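Local coordinates for LAR_0958 cell surface adhesin (Lactobacillus reuteri, PDB 4NG0), which probably helps the bacterium adhere to mucus, acting as a surface-exposed adhesin of which this ubiquitin-like beta-grasp domain is a single repeat, at residues F20-N34 with N75-Y87. Numbering follows the deposited sequence.
Sequences FEPTTVQWSGLKGLN and NPNYDLKTISGSY
The side-chain amide of Asn75 grips the backbone of Asn34 with two hydrogen bonds. Asn34 N donates to Asn75 OD1 at 2.8 Å, nearly straight (172°) and on a lone pair in the carbonyl plane. Asn75 ND2 returns a bond to Asn34 O at 3.0 Å, with the donor tilted 22° from the plane of the Asn34 carbonyl. Leu71 O also accepts from ND2, and a water donates to OD1, so the amide is fixed in rotation. At the other end, Tyr87 OH and Thr24 OG1 lie 2.6 Å apart in a hydrogen bond. The Tyr87 side chain extends with CG anti to the backbone N, which carries its ring across to Thr24 and Phe20. Thr24 OG1 in turn donates to Glu21 O, and a water bridges Tyr87 OH to Glu21 N. Phe20 turns its CD1-CE1 edge onto one face of the Tyr87 ring, a T-shaped pair with planes at 88°. Leu30 CD2 sits over the centre of the Tyr78 ring, 3.8 Å from its centroid, in a CH-pi contact. Between the two ends, Ile83 CG2 meets the Trp27 ring edge. Strand 3-12 runs between strands 26-28 and 83-92. Leu71 of helix 65-73 packs against Trp27, Leu80 and Ile83, joining helix to sheet.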
ATOM      1  N   PHE A  20      -6.564   4.880   1.448  1.00  7.44           N
ATOM      2  CA  PHE A  20      -5.805   3.645   1.344  1.00  6.71           C
ATOM      3  C   PHE A  20      -5.943   2.840   2.624  1.00  8.59           C
ATOM      4  O   PHE A  20      -5.796   3.379   3.724  1.00 10.62           O
ATOM      5  CB  PHE A  20      -4.335   3.970   1.084  1.00  7.69           C
ATOM      6  CG  PHE A  20      -3.407   2.812   1.308  1.00  7.49           C
ATOM      7  CD1 PHE A  20      -3.352   1.772   0.392  1.00  8.30           C
ATOM      8  CD2 PHE A  20      -2.568   2.774   2.415  1.00  8.41           C
ATOM      9  CE1 PHE A  20      -2.493   0.688   0.580  1.00  5.16           C
ATOM     10  CE2 PHE A  20      -1.689   1.692   2.610  1.00  9.22           C
ATOM     11  CZ  PHE A  20      -1.654   0.651   1.694  1.00  7.72           C
ATOM     12  N   GLU A  21      -6.215   1.547   2.477  1.00  7.46           N
ATOM     13  CA  GLU A  21      -6.378   0.647   3.619  1.00  9.38           C
ATOM     14  C   GLU A  21      -5.260  -0.396   3.640  1.00  8.02           C
ATOM     15  O   GLU A  21      -5.229  -1.291   2.807  1.00  8.45           O
ATOM     16  CB  GLU A  21      -7.729  -0.061   3.537  1.00 12.02           C
ATOM     17  CG  GLU A  21      -8.949   0.860   3.564  1.00 17.06           C
ATOM     18  CD  GLU A  21      -9.203   1.477   4.932  1.00 31.60           C
ATOM     19  OE1 GLU A  21      -8.576   1.038   5.922  1.00 30.61           O
ATOM     20  OE2 GLU A  21     -10.032   2.410   5.015  1.00 35.31           O
ATOM     21  N   PRO A  22      -4.328  -0.290   4.598  1.00  9.68           N
ATOM     22  CA  PRO A  22      -3.174  -1.193   4.607  0.73  8.76           C
ATOM     23  C   PRO A  22      -3.545  -2.667   4.809  1.00 10.86           C
ATOM     24  O   PRO A  22      -2.768  -3.540   4.424  1.00 10.07           O
ATOM     25  CB  PRO A  22      -2.327  -0.671   5.781  0.73 12.00           C
ATOM     26  CG  PRO A  22      -3.281   0.099   6.629  0.73 11.79           C
ATOM     27  CD  PRO A  22      -4.259   0.710   5.676  0.73 11.85           C
ATOM     28  N   THR A  23      -4.715  -2.948   5.368  1.00 11.10           N
ATOM     29  CA  THR A  23      -5.119  -4.350   5.529  1.00 11.53           C
ATOM     30  C   THR A  23      -5.497  -5.040   4.214  1.00 11.61           C
ATOM     31  O   THR A  23      -5.678  -6.254   4.181  1.00 14.23           O
ATOM     32  CB  THR A  23      -6.264  -4.526   6.566  1.00 16.82           C
ATOM     33  OG1 THR A  23      -7.420  -3.803   6.139  1.00 16.84           O
ATOM     34  CG2 THR A  23      -5.827  -4.036   7.944  1.00 19.10           C
ATOM     35  N   THR A  24      -5.619  -4.278   3.132  1.00  7.14           N
ATOM     36  CA  THR A  24      -5.867  -4.869   1.819  1.00  7.82           C
ATOM     37  C   THR A  24      -4.567  -5.293   1.141  1.00  9.69           C
ATOM     38  O   THR A  24      -4.589  -5.955   0.100  1.00  9.06           O
ATOM     39  CB  THR A  24      -6.610  -3.908   0.872  1.00  9.18           C
ATOM     40  OG1 THR A  24      -5.812  -2.733   0.654  1.00  8.03           O
ATOM     41  CG2 THR A  24      -7.986  -3.530   1.432  1.00  9.83           C
ATOM     42  N   VAL A  25      -3.429  -4.896   1.712  1.00  8.36           N
ATOM     43  CA  VAL A  25      -2.134  -5.305   1.167  1.00  8.07           C
ATOM     44  C   VAL A  25      -1.879  -6.757   1.559  1.00  7.23           C
ATOM     45  O   VAL A  25      -2.055  -7.134   2.719  1.00  9.54           O
ATOM     46  CB  VAL A  25      -0.984  -4.407   1.678  1.00  7.99           C
ATOM     47  CG1 VAL A  25       0.353  -4.865   1.128  1.00  9.53           C
ATOM     48  CG2 VAL A  25      -1.231  -2.953   1.304  1.00 10.13           C
ATOM     49  N   GLN A  26      -1.508  -7.576   0.577  1.00  6.56           N
ATOM     50  CA  GLN A  26      -1.310  -8.997   0.800  1.00  6.24           C
ATOM     51  C   GLN A  26       0.172  -9.306   0.771  1.00  8.91           C
ATOM     52  O   GLN A  26       0.888  -8.934  -0.160  1.00  8.38           O
ATOM     53  CB  GLN A  26      -2.032  -9.800  -0.286  1.00  7.49           C
ATOM     54  CG  GLN A  26      -3.519  -9.487  -0.407  1.00  8.91           C
ATOM     55  CD  GLN A  26      -4.264  -9.743   0.885  1.00 10.22           C
ATOM     56  OE1 GLN A  26      -4.077 -10.779   1.523  1.00 12.29           O
ATOM     57  NE2 GLN A  26      -5.094  -8.788   1.294  1.00 11.38           N
ATOM     58  N   TRP A  27       0.625 -10.008   1.792  1.00  7.87           N
ATOM     59  CA  TRP A  27       2.044 -10.266   1.974  1.00  7.98           C
ATOM     60  C   TRP A  27       2.363 -11.732   1.775  1.00 10.71           C
ATOM     61  O   TRP A  27       1.566 -12.609   2.116  1.00 11.24           O
ATOM     62  CB  TRP A  27       2.456  -9.833   3.381  1.00  7.00           C
ATOM     63  CG  TRP A  27       2.419  -8.347   3.564  1.00  7.41           C
ATOM     64  CD1 TRP A  27       1.352  -7.587   3.966  1.00  7.67           C
ATOM     65  CD2 TRP A  27       3.496  -7.437   3.326  1.00  7.63           C
ATOM     66  NE1 TRP A  27       1.715  -6.260   4.010  1.00  8.58           N
ATOM     67  CE2 TRP A  27       3.025  -6.142   3.618  1.00  7.37           C
ATOM     68  CE3 TRP A  27       4.827  -7.594   2.911  1.00  7.96           C
ATOM     69  CZ2 TRP A  27       3.832  -5.010   3.495  1.00  7.86           C
ATOM     70  CZ3 TRP A  27       5.630  -6.465   2.795  1.00  9.52           C
ATOM     71  CH2 TRP A  27       5.128  -5.193   3.086  1.00  7.99           C
ATOM     72  N   SER A  28       3.542 -12.003   1.234  1.00  8.85           N
ATOM     73  CA  SER A  28       3.940 -13.372   0.934  0.58  8.77           C
ATOM     74  C   SER A  28       5.455 -13.523   1.021  1.00  9.98           C
ATOM     75  O   SER A  28       6.186 -12.530   0.989  1.00  8.94           O
ATOM     76  CB  SER A  28       3.441 -13.742  -0.466  0.58 12.92           C
ATOM     77  OG  SER A  28       3.754 -15.083  -0.801  0.58 17.49           O
ATOM     78  N   GLY A  29       5.923 -14.765   1.115  1.00  9.23           N
ATOM     79  CA  GLY A  29       7.339 -15.046   0.985  1.00 10.95           C
ATOM     80  C   GLY A  29       8.048 -15.506   2.241  1.00 13.42           C
ATOM     81  O   GLY A  29       9.110 -16.130   2.161  1.00 14.19           O
ATOM     82  N   LEU A  30       7.476 -15.199   3.398  1.00  9.50           N
ATOM     83  CA  LEU A  30       8.074 -15.599   4.669  1.00  8.29           C
ATOM     84  C   LEU A  30       6.989 -15.996   5.653  1.00  9.78           C
ATOM     85  O   LEU A  30       6.233 -15.148   6.134  1.00 10.19           O
ATOM     86  CB  LEU A  30       8.913 -14.460   5.265  1.00 10.38           C
ATOM     87  CG  LEU A  30       9.586 -14.741   6.615  1.00 10.28           C
ATOM     88  CD1 LEU A  30      10.560 -15.914   6.518  1.00 12.02           C
ATOM     89  CD2 LEU A  30      10.311 -13.496   7.136  1.00 11.46           C
ATOM     90  N   LYS A  31       6.917 -17.287   5.964  1.00 10.35           N
ATOM     91  CA  LYS A  31       5.954 -17.764   6.946  1.00  8.90           C
ATOM     92  C   LYS A  31       6.241 -17.119   8.301  1.00 11.56           C
ATOM     93  O   LYS A  31       7.372 -17.170   8.795  1.00 13.31           O
ATOM     94  CB  LYS A  31       6.005 -19.292   7.033  1.00 10.51           C
ATOM     95  CG  LYS A  31       5.076 -19.892   8.070  1.00 11.47           C
ATOM     96  CD  LYS A  31       5.061 -21.410   7.969  1.00 13.56           C
ATOM     97  CE  LYS A  31       4.237 -22.038   9.081  1.00 14.74           C
ATOM     98  NZ  LYS A  31       4.191 -23.518   8.917  1.00 14.01           N
ATOM     99  N   GLY A  32       5.222 -16.482   8.872  1.00 12.59           N
ATOM    100  CA  GLY A  32       5.346 -15.846  10.171  1.00 13.69           C
ATOM    101  C   GLY A  32       5.732 -14.379  10.142  1.00 12.50           C
ATOM    102  O   GLY A  32       5.875 -13.761  11.196  1.00 16.27           O
ATOM    103  N   LEU A  33       5.902 -13.817   8.947  1.00 10.59           N
ATOM    104  CA  LEU A  33       6.155 -12.390   8.830  1.00  7.25           C
ATOM    105  C   LEU A  33       5.067 -11.615   9.555  1.00  8.83           C
ATOM    106  O   LEU A  33       3.874 -11.852   9.337  1.00 11.04           O
ATOM    107  CB  LEU A  33       6.180 -11.971   7.354  1.00  9.79           C
ATOM    108  CG  LEU A  33       6.454 -10.493   7.067  1.00  7.87           C
ATOM    109  CD1 LEU A  33       7.913 -10.138   7.304  1.00 10.88           C
ATOM    110  CD2 LEU A  33       6.033 -10.155   5.651  1.00 10.54           C
ATOM    111  N   ASN A  34       5.485 -10.694  10.416  1.00 10.23           N
ATOM    112  CA  ASN A  34       4.558  -9.870  11.182  1.00 10.92           C
ATOM    113  C   ASN A  34       4.303  -8.533  10.483  1.00  9.10           C
ATOM    114  O   ASN A  34       5.184  -7.667  10.429  1.00  9.73           O
ATOM    115  CB  ASN A  34       5.124  -9.664  12.593  1.00 11.45           C
ATOM    116  CG  ASN A  34       4.269  -8.750  13.457  1.00 16.34           C
ATOM    117  OD1 ASN A  34       3.117  -8.447  13.141  1.00 16.76           O
ATOM    118  ND2 ASN A  34       4.840  -8.312  14.574  1.00 21.22           N
ATOM    119  N   ASN A  75       9.817  -7.507  13.096  1.00 11.89           N
ATOM    120  CA  ASN A  75      10.360  -8.832  12.812  1.00 10.77           C
ATOM    121  C   ASN A  75      11.808  -9.009  13.266  1.00 11.53           C
ATOM    122  O   ASN A  75      12.694  -9.251  12.451  1.00 12.30           O
ATOM    123  CB  ASN A  75      10.210  -9.127  11.319  1.00 10.10           C
ATOM    124  CG  ASN A  75       8.762  -9.265  10.913  1.00  7.93           C
ATOM    125  OD1 ASN A  75       8.184 -10.349  11.012  1.00 11.10           O
ATOM    126  ND2 ASN A  75       8.152  -8.161  10.470  1.00 10.20           N
ATOM    127  N   PRO A  76      12.046  -8.902  14.585  1.00 12.56           N
ATOM    128  CA  PRO A  76      13.410  -8.877  15.132  1.00 12.94           C
ATOM    129  C   PRO A  76      14.211 -10.157  14.926  1.00 11.48           C
ATOM    130  O   PRO A  76      15.442 -10.120  15.038  1.00 13.19           O
ATOM    131  CB  PRO A  76      13.181  -8.629  16.627  1.00 12.63           C
ATOM    132  CG  PRO A  76      11.805  -9.122  16.886  1.00 13.09           C
ATOM    133  CD  PRO A  76      11.036  -8.768  15.648  1.00 11.49           C
ATOM    134  N   ASN A  77      13.551 -11.272  14.626  1.00  9.33           N
ATOM    135  CA  ASN A  77      14.293 -12.507  14.400  1.00 10.67           C
ATOM    136  C   ASN A  77      14.917 -12.564  13.020  1.00  9.49           C
ATOM    137  O   ASN A  77      15.671 -13.484  12.707  1.00  9.69           O
ATOM    138  CB  ASN A  77      13.414 -13.732  14.637  1.00  9.78           C
ATOM    139  CG  ASN A  77      13.112 -13.945  16.092  1.00 10.53           C
ATOM    140  OD1 ASN A  77      13.896 -13.560  16.964  1.00  9.88           O
ATOM    141  ND2 ASN A  77      11.967 -14.555  16.370  1.00 10.66           N
ATOM    142  N   TYR A  78      14.588 -11.566  12.194  1.00  9.46           N
ATOM    143  CA  TYR A  78      15.012 -11.556  10.798  1.00 11.19           C
ATOM    144  C   TYR A  78      15.776 -10.307  10.419  1.00  9.35           C
ATOM    145  O   TYR A  78      15.613  -9.251  11.028  1.00 12.94           O
ATOM    146  CB  TYR A  78      13.796 -11.688   9.870  1.00 10.41           C
ATOM    147  CG  TYR A  78      13.044 -12.966  10.099  1.00  9.37           C
ATOM    148  CD1 TYR A  78      13.527 -14.168   9.613  1.00  9.00           C
ATOM    149  CD2 TYR A  78      11.855 -12.978  10.818  1.00 10.85           C
ATOM    150  CE1 TYR A  78      12.848 -15.356   9.824  1.00 11.16           C
ATOM    151  CE2 TYR A  78      11.171 -14.165  11.037  1.00 11.19           C
ATOM    152  CZ  TYR A  78      11.663 -15.343  10.530  1.00 10.45           C
ATOM    153  OH  TYR A  78      10.986 -16.534  10.743  1.00 14.68           O
ATOM    154  N   ASP A  79      16.624 -10.466   9.409  1.00 11.55           N
ATOM    155  CA  ASP A  79      17.224  -9.348   8.699  1.00 13.06           C
ATOM    156  C   ASP A  79      16.585  -9.355   7.326  1.00 11.22           C
ATOM    157  O   ASP A  79      16.963 -10.146   6.461  1.00 12.09           O
ATOM    158  CB  ASP A  79      18.740  -9.531   8.606  1.00 15.30           C
ATOM    159  CG  ASP A  79      19.420  -8.425   7.822  1.00 20.58           C
ATOM    160  OD1 ASP A  79      18.788  -7.376   7.576  1.00 18.95           O
ATOM    161  OD2 ASP A  79      20.600  -8.612   7.458  1.00 22.83           O
ATOM    162  N   LEU A  80      15.577  -8.505   7.158  1.00 10.96           N
ATOM    163  CA  LEU A  80      14.825  -8.440   5.910  1.00 11.32           C
ATOM    164  C   LEU A  80      15.596  -7.587   4.905  1.00 14.81           C
ATOM    165  O   LEU A  80      15.534  -6.361   4.955  1.00 15.34           O
ATOM    166  CB  LEU A  80      13.426  -7.856   6.161  1.00 11.39           C
ATOM    167  CG  LEU A  80      12.579  -8.588   7.207  1.00 11.16           C
ATOM    168  CD1 LEU A  80      11.242  -7.882   7.368  1.00 12.21           C
ATOM    169  CD2 LEU A  80      12.369 -10.044   6.824  1.00 11.21           C
ATOM    170  N   LYS A  81      16.316  -8.244   4.002  1.00 13.26           N
ATOM    171  CA  LYS A  81      17.255  -7.552   3.110  1.00 12.39           C
ATOM    172  C   LYS A  81      16.630  -7.001   1.827  1.00 15.88           C
ATOM    173  O   LYS A  81      17.162  -6.057   1.246  1.00 19.62           O
ATOM    174  CB  LYS A  81      18.412  -8.468   2.739  1.00 13.80           C
ATOM    175  CG  LYS A  81      19.244  -8.951   3.915  1.00 18.26           C
ATOM    176  CD  LYS A  81      20.358  -9.833   3.397  1.00 25.33           C
ATOM    177  CE  LYS A  81      21.292 -10.279   4.494  1.00 25.22           C
ATOM    178  NZ  LYS A  81      22.327 -11.176   3.916  1.00 30.92           N
ATOM    179  N   THR A  82      15.543  -7.613   1.362  1.00 13.54           N
ATOM    180  CA  THR A  82      14.766  -7.040   0.264  1.00 15.07           C
ATOM    181  C   THR A  82      13.295  -7.037   0.629  1.00 12.88           C
ATOM    182  O   THR A  82      12.818  -7.944   1.304  1.00 13.39           O
ATOM    183  CB  THR A  82      14.918  -7.805  -1.078  1.00 16.36           C
ATOM    184  OG1 THR A  82      14.378  -9.133  -0.970  1.00 19.56           O
ATOM    185  CG2 THR A  82      16.357  -7.892  -1.474  1.00 15.32           C
ATOM    186  N   ILE A  83      12.584  -6.006   0.180  1.00 12.57           N
ATOM    187  CA  ILE A  83      11.133  -5.977   0.250  1.00  9.14           C
ATOM    188  C   ILE A  83      10.666  -5.421  -1.094  1.00 11.15           C
ATOM    189  O   ILE A  83      11.036  -4.312  -1.460  1.00 16.21           O
ATOM    190  CB  ILE A  83      10.629  -5.087   1.396  1.00  7.14           C
ATOM    191  CG1 ILE A  83      11.239  -5.524   2.738  1.00 11.97           C
ATOM    192  CG2 ILE A  83       9.094  -5.134   1.449  1.00 10.45           C
ATOM    193  CD1 ILE A  83      11.121  -4.489   3.839  1.00 16.42           C
ATOM    194  N   SER A  84       9.894  -6.211  -1.837  1.00  9.73           N
ATOM    195  CA  SER A  84       9.504  -5.852  -3.201  1.00 10.18           C
ATOM    196  C   SER A  84       7.996  -5.930  -3.308  1.00  8.84           C
ATOM    197  O   SER A  84       7.383  -6.806  -2.705  1.00 10.28           O
ATOM    198  CB  SER A  84      10.086  -6.864  -4.181  1.00 11.37           C
ATOM    199  OG  SER A  84      11.422  -7.193  -3.832  1.00 17.35           O
ATOM    200  N   GLY A  85       7.372  -5.059  -4.088  1.00  6.54           N
ATOM    201  CA  GLY A  85       5.942  -5.194  -4.242  1.00  5.67           C
ATOM    202  C   GLY A  85       5.316  -4.246  -5.229  1.00  5.06           C
ATOM    203  O   GLY A  85       5.989  -3.413  -5.837  1.00  7.21           O
ATOM    204  N   SER A  86       4.005  -4.391  -5.379  1.00  5.39           N
ATOM    205  CA  SER A  86       3.200  -3.564  -6.263  1.00  6.30           C
ATOM    206  C   SER A  86       1.807  -3.472  -5.659  1.00  6.51           C
ATOM    207  O   SER A  86       1.307  -4.443  -5.116  1.00  8.80           O
ATOM    208  CB  SER A  86       3.138  -4.191  -7.666  1.00  7.37           C
ATOM    209  OG  SER A  86       2.325  -3.428  -8.553  1.00 12.61           O
ATOM    210  N   TYR A  87       1.183  -2.302  -5.743  1.00  5.76           N
ATOM    211  CA  TYR A  87      -0.162  -2.136  -5.207  1.00  5.58           C
ATOM    212  C   TYR A  87      -0.910  -1.133  -6.066  1.00  4.89           C
ATOM    213  O   TYR A  87      -0.409  -0.048  -6.319  1.00  6.40           O
ATOM    214  CB  TYR A  87      -0.130  -1.661  -3.747  1.00  7.64           C
ATOM    215  CG  TYR A  87      -1.513  -1.578  -3.144  1.00  6.02           C
ATOM    216  CD1 TYR A  87      -2.324  -0.464  -3.355  1.00  7.31           C
ATOM    217  CD2 TYR A  87      -2.021  -2.624  -2.389  1.00  5.41           C
ATOM    218  CE1 TYR A  87      -3.592  -0.400  -2.828  1.00  6.91           C
ATOM    219  CE2 TYR A  87      -3.289  -2.570  -1.852  1.00  5.97           C
ATOM    220  CZ  TYR A  87      -4.073  -1.453  -2.080  1.00  6.94           C
ATOM    221  OH  TYR A  87      -5.339  -1.385  -1.547  1.00  8.08           O
TER
HETATM  222  O   HOH W   1      -6.797   0.600  -0.164  1.00  7.34           O
HETATM  223  O   HOH W   2       8.526 -16.391  11.182  1.00 29.58           O
HETATM  224  O   HOH W   3       8.412 -12.269  12.932  1.00 18.08           O